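Local structure of uncharacterized protein (Deinococcus radiodurans, 3GG7) at residues A[198-201]-A[206-209]; A[55-60]-A[75-80]. The protein binds manganese and is of unknown function, but as a TatD-type member of the metal-dependent hydrolases it probably cleaves ester bonds. All blocks are in the same frame, centred on the assembly; numbering follows the deposited sequence.

Contact 1 (A[198-201]-A[206-209]); sequences PFLE and AALP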
loop_
_atom_site.group_PDB
_atom_site.type_symbol
_atom_site.label_atom_id
_atom_site.label_comp_id
_atom_site.label_asym_id
_atom_site.label_seq_id
_atom_site.Cartn_x
_atom_site.Cartn_y
_atom_site.Cartn_z
ATOM N N PRO A 198 7.647 6.844 -6.601
ATOM C CA PRO A 198 7.813 7.420 -7.954
ATOM C C PRO A 198 7.527 6.409 -9.080
ATOM O O PRO A 198 7.782 6.709 -10.257
ATOM C CB PRO A 198 9.294 7.821 -7.952
ATOM C CG PRO A 198 9.947 6.769 -7.147
ATOM C CD PRO A 198 8.932 6.338 -6.078
ATOM N N PHE A 199 7.028 5.223 -8.738
ATOM C CA PHE A 199 6.711 4.187 -9.730
ATOM C C PHE A 199 5.634 4.626 -10.705
ATOM O O PHE A 199 5.765 4.455 -11.933
ATOM C CB PHE A 199 6.233 2.916 -9.041
ATOM C CG PHE A 199 7.326 2.090 -8.457
ATOM C CD1 PHE A 199 8.352 1.615 -9.260
ATOM C CD2 PHE A 199 7.302 1.714 -7.126
ATOM C CE1 PHE A 199 9.360 0.822 -8.727
ATOM C CE2 PHE A 199 8.313 0.918 -6.588
ATOM C CZ PHE A 199 9.333 0.471 -7.382
ATOM N N LEU A 200 4.553 5.177 -10.164
ATOM C CA LEU A 200 3.495 5.739 -10.973
ATOM C C LEU A 200 4.015 6.994 -11.652
ATOM O O LEU A 200 4.573 7.881 -11.007
ATOM C CB LEU A 200 2.271 6.102 -10.121
ATOM C CG LEU A 200 1.237 6.904 -10.951
ATOM C CD1 LEU A 200 0.524 5.978 -11.937
ATOM C CD2 LEU A 200 0.249 7.675 -10.104
ATOM N N GLU A 201 3.834 7.058 -12.960
ATOM C CA GLU A 201 4.091 8.283 -13.692
ATOM C C GLU A 201 2.789 8.970 -14.063
ATOM O O GLU A 201 1.830 8.329 -14.480
ATOM C CB GLU A 201 4.930 7.992 -14.924
ATOM C CG GLU A 201 6.340 7.665 -14.558
ATOM C CD GLU A 201 7.188 7.334 -15.750
ATOM O OE1 GLU A 201 6.717 7.492 -16.900
ATOM O OE2 GLU A 201 8.331 6.915 -15.525
ATOM N N ALA A 206 7.551 11.186 -12.680
ATOM C CA ALA A 206 7.265 10.431 -11.451
ATOM C C ALA A 206 6.285 11.201 -10.565
ATOM O O ALA A 206 6.449 12.413 -10.356
ATOM C CB ALA A 206 8.538 10.166 -10.702
ATOM N N ALA A 207 5.269 10.515 -10.068
ATOM C CA ALA A 207 4.336 11.089 -9.099
ATOM C C ALA A 207 5.002 11.471 -7.787
ATOM O O ALA A 207 5.962 10.807 -7.343
ATOM C CB ALA A 207 3.212 10.135 -8.817
ATOM N N LEU A 208 4.515 12.571 -7.217
ATOM C CA LEU A 208 4.852 13.011 -5.862
ATOM C C LEU A 208 3.645 12.831 -4.968
ATOM O O LEU A 208 2.503 12.794 -5.449
ATOM C CB LEU A 208 5.266 14.490 -5.870
ATOM C CG LEU A 208 6.599 14.745 -6.551
ATOM C CD1 LEU A 208 6.661 16.241 -6.895
ATOM C CD2 LEU A 208 7.747 14.290 -5.630
ATOM N N PRO A 209 3.856 12.723 -3.641
ATOM C CA PRO A 209 2.729 12.456 -2.736
ATOM C C PRO A 209 1.560 13.426 -2.856
ATOM O O PRO A 209 0.393 13.016 -2.735
ATOM C CB PRO A 209 3.366 12.510 -1.344
ATOM C CG PRO A 209 4.784 12.154 -1.578
ATOM C CD PRO A 209 5.147 12.685 -2.942
#

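Contact 2 (A[55-60]-A[75-80]); sequences TALGFH and DRYLPE. With SO4 (sulfate ion), chain C.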
loop_
_atom_site.group_PDB
_atom_site.type_symbol
_atom_site.label_atom_id
_atom_site.label_comp_id
_atom_site.label_asym_id
_atom_site.label_seq_id
_atom_site.Cartn_x
_atom_site.Cartn_y
_atom_site.Cartn_z
ATOM N N THR A 55 6.234 4.875 8.600
ATOM C CA THR A 55 7.082 3.960 7.836
ATOM C C THR A 55 6.602 2.504 8.003
ATOM O O THR A 55 6.280 2.042 9.127
ATOM C CB THR A 55 8.546 4.082 8.268
ATOM O OG1 THR A 55 8.925 5.462 8.396
ATOM C CG2 THR A 55 9.487 3.377 7.271
ATOM N N ALA A 56 6.549 1.792 6.872
ATOM C CA ALA A 56 6.094 0.391 6.795
ATOM C C ALA A 56 7.298 -0.504 6.418
ATOM O O ALA A 56 8.217 -0.069 5.695
ATOM C CB ALA A 56 4.964 0.247 5.774
ATOM N N LEU A 57 7.296 -1.721 6.969
ATOM C CA LEU A 57 8.345 -2.715 6.854
ATOM C C LEU A 57 7.891 -3.712 5.789
ATOM O O LEU A 57 6.865 -4.388 5.938
ATOM C CB LEU A 57 8.553 -3.406 8.193
ATOM C CG LEU A 57 9.584 -4.505 8.208
ATOM C CD1 LEU A 57 10.965 -3.922 8.067
ATOM C CD2 LEU A 57 9.462 -5.247 9.566
ATOM N N GLY A 58 8.661 -3.822 4.707
ATOM C CA GLY A 58 8.214 -4.552 3.525
ATOM C C GLY A 58 9.215 -5.531 2.965
ATOM O O GLY A 58 10.343 -5.670 3.461
ATOM N N PHE A 59 8.764 -6.238 1.935
ATOM C CA PHE A 59 9.621 -7.091 1.112
ATOM C C PHE A 59 8.872 -7.295 -0.209
ATOM O O PHE A 59 7.908 -8.048 -0.291
ATOM C CB PHE A 59 9.872 -8.435 1.778
ATOM C CG PHE A 59 11.171 -9.086 1.394
ATOM C CD1 PHE A 59 11.852 -8.760 0.225
ATOM C CD2 PHE A 59 11.693 -10.055 2.191
ATOM C CE1 PHE A 59 13.052 -9.393 -0.100
ATOM C CE2 PHE A 59 12.901 -10.673 1.876
ATOM C CZ PHE A 59 13.569 -10.343 0.725
ATOM N N HIS A 60 9.254 -6.518 -1.196
ATOM C CA HIS A 60 8.488 -6.394 -2.446
ATOM C C HIS A 60 8.681 -7.656 -3.280
ATOM O O HIS A 60 9.805 -8.158 -3.416
ATOM C CB HIS A 60 8.999 -5.164 -3.180
ATOM C CG HIS A 60 8.158 -4.737 -4.336
ATOM N ND1 HIS A 60 8.019 -5.506 -5.474
ATOM C CD2 HIS A 60 7.459 -3.598 -4.557
ATOM C CE1 HIS A 60 7.266 -4.855 -6.347
ATOM N NE2 HIS A 60 6.898 -3.702 -5.809
ATOM N N ASP A 75 11.611 -10.249 10.597
ATOM C CA ASP A 75 11.207 -10.541 11.971
ATOM C C ASP A 75 11.929 -9.656 12.988
ATOM O O ASP A 75 11.318 -9.249 13.985
ATOM C CB ASP A 75 11.369 -12.007 12.339
ATOM C CG ASP A 75 10.670 -12.351 13.671
ATOM O OD1 ASP A 75 9.416 -12.333 13.734
ATOM O OD2 ASP A 75 11.382 -12.598 14.674
ATOM N N ARG A 76 13.197 -9.316 12.713
ATOM C CA ARG A 76 13.988 -8.467 13.599
ATOM C C ARG A 76 13.276 -7.158 13.883
ATOM O O ARG A 76 13.238 -6.694 15.029
ATOM C CB ARG A 76 15.387 -8.196 13.029
ATOM C CG ARG A 76 16.290 -7.321 13.899
ATOM C CD ARG A 76 17.692 -7.260 13.331
ATOM N NE ARG A 76 18.604 -6.397 14.082
ATOM C CZ ARG A 76 19.302 -6.764 15.164
ATOM N NH1 ARG A 76 19.162 -7.985 15.672
ATOM N NH2 ARG A 76 20.111 -5.888 15.761
ATOM N N TYR A 77 12.758 -6.518 12.826
ATOM C CA TYR A 77 12.232 -5.168 12.932
ATOM C C TYR A 77 10.733 -5.062 13.103
ATOM O O TYR A 77 10.247 -3.986 13.429
ATOM C CB TYR A 77 12.618 -4.380 11.686
ATOM C CG TYR A 77 14.109 -4.178 11.467
ATOM C CD1 TYR A 77 14.976 -3.876 12.510
ATOM C CD2 TYR A 77 14.630 -4.267 10.203
ATOM C CE1 TYR A 77 16.344 -3.645 12.258
ATOM C CE2 TYR A 77 15.959 -4.032 9.932
ATOM C CZ TYR A 77 16.819 -3.727 10.973
ATOM O OH TYR A 77 18.132 -3.489 10.654
ATOM N N LEU A 78 10.012 -6.168 12.964
ATOM C CA LEU A 78 8.562 -6.151 13.078
ATOM C C LEU A 78 8.022 -5.486 14.350
ATOM O O LEU A 78 7.032 -4.787 14.281
ATOM C CB LEU A 78 8.008 -7.560 12.885
ATOM C CG LEU A 78 6.547 -7.796 12.519
ATOM C CD1 LEU A 78 6.053 -6.858 11.408
ATOM C CD2 LEU A 78 6.417 -9.265 12.161
ATOM N N PRO A 79 8.702 -5.639 15.504
ATOM C CA PRO A 79 8.193 -4.965 16.712
ATOM C C PRO A 79 8.201 -3.435 16.661
ATOM O O PRO A 79 7.530 -2.769 17.477
ATOM C CB PRO A 79 9.149 -5.456 17.800
ATOM C CG PRO A 79 9.623 -6.754 17.316
ATOM C CD PRO A 79 9.803 -6.552 15.823
ATOM N N GLU A 80 8.933 -2.861 15.714
ATOM C CA GLU A 80 9.067 -1.410 15.614
ATOM C C GLU A 80 8.001 -0.677 14.804
ATOM O O GLU A 80 8.059 0.550 14.667
ATOM C CB GLU A 80 10.437 -1.068 15.041
ATOM C CG GLU A 80 11.557 -1.574 15.931
ATOM C CD GLU A 80 12.925 -1.257 15.400
ATOM O OE1 GLU A 80 13.100 -0.187 14.755
ATOM O OE2 GLU A 80 13.835 -2.091 15.616
HETATM S S SO4 C . 20.023 -2.889 13.833
HETATM O O1 SO4 C . 18.880 -2.900 14.734
HETATM O O2 SO4 C . 20.252 -1.533 13.328
HETATM O O3 SO4 C . 21.230 -3.321 14.557
HETATM O O4 SO4 C . 19.729 -3.830 12.753
#

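Contact 1 (A[198-201]-A[206-209])
Leu200 sends CG away from its own backbone N (chi1 171°), and from there the CD2 branch reaches the methyl of Ala207, with Leu200 CD2 and Ala207 CB 4.1 Å apart. Ala207 has no torsion to set: its CB points at segment 198-201 and also sits 3.4 Å from Leu200 O. That carbonyl takes the one hydrogen bond across the contact, from Ala207 N to Leu200 O at 2.9 Å. The bond is nearly straight at hydrogen (170°), and the donor lies in the carbonyl plane.

Next to this bond, Glu201 and Ala206 form an antiparallel non-hydrogen-bonded pair, their CA atoms 4.4 Å apart and their side chains diverging. This is the base of a small beta hairpin made by strands 201-202 and 205-206. Ala206 also takes Pro198, with Pro198 CB 3.7 Å from the methyl CB of Ala206. The peptide bond entering Pro198 is cis, just where the chain leaves the metal site; the proline side chain lies about 4 Å from that of the manganese ligand His9. Leu200 also packs on Trp149 and on Pro171 and Thr172 of helix 171-174, while Ala207 O accepts a hydrogen bond from the hydroxyl of Tyr13.

Both backbone polar groups of Ala207 are therefore satisfied although the residue is buried. One straight backbone hydrogen bond sets the register of the hairpin base, and the alanine methyls fill in against Pro198 and Leu200, close to the metal site but without supplying a ligand.

Contact 2 (A[55-60]-A[75-80])
Helix 72-77 lies on the outside of the barrel, and Leu57, which follows strand 53-55, points its side chain toward Tyr77 and Leu78, which receive it. The leucine has CG opposite the backbone N (chi1 178°), which carries both methyls across to the other segment. Leu57 CD2 comes down on the backbone, 3.6 Å from Leu78 N, and also meets CB of Tyr77 at 3.9 Å. Leu78 turns its CD1 back to Leu57 CD2, at 4.2 Å. The Leu57 and Tyr77 side chains cross at about a right angle, with Leu57 CD1 at the edge of the ring.

This is the strand-to-helix packing of a TIM-barrel beta-alpha-beta crossover. Backbone hydrogen bonds between Leu57 and both Phe83 and Gly85 tie the segment to strand 83-88, which the chain enters after the helix.

Tyr77 then runs outward to a sulfate, probably from the crystallisation liquor, giving a hydrogen bond from Tyr77 OH to sulfate O4 of 2.7 Å. Arg76 meets the same ion edge-on, with sulfur in the guanidinium plane: Arg76 NE bonds O4 at 3.1 Å and NH2 bonds O3 at 3.0 Å. Replacing Tyr77 by an alanine removes the ring and its hydroxyl, and would probably open a gap beside Trp40, Trp73 and Leu57 CD1 and leave the sulfate to Arg76 and Arg41.

In the fold
Both contacts lie about 14 Å from the centre of the chain, yet they hold different parts of the TIM barrel. Contact 2 is buried throughout and purely apolar between its segments, as suits a helix packed on the barrel wall; Tyr77 and Arg76 turn their polar ends outward to the sulfate. Contact 1 is partly exposed and relies on a backbone hydrogen bond within the small antiparallel hairpin of strands 201-202 and 205-206, after strand 191-193. The two share no secondary-structure element and do not touch, their nearest atoms being about 5 Å apart. Contact 1 is also nearer the metal: the Pro198 side chain is about 8 Å from the manganese, that of Leu57 about 14 Å.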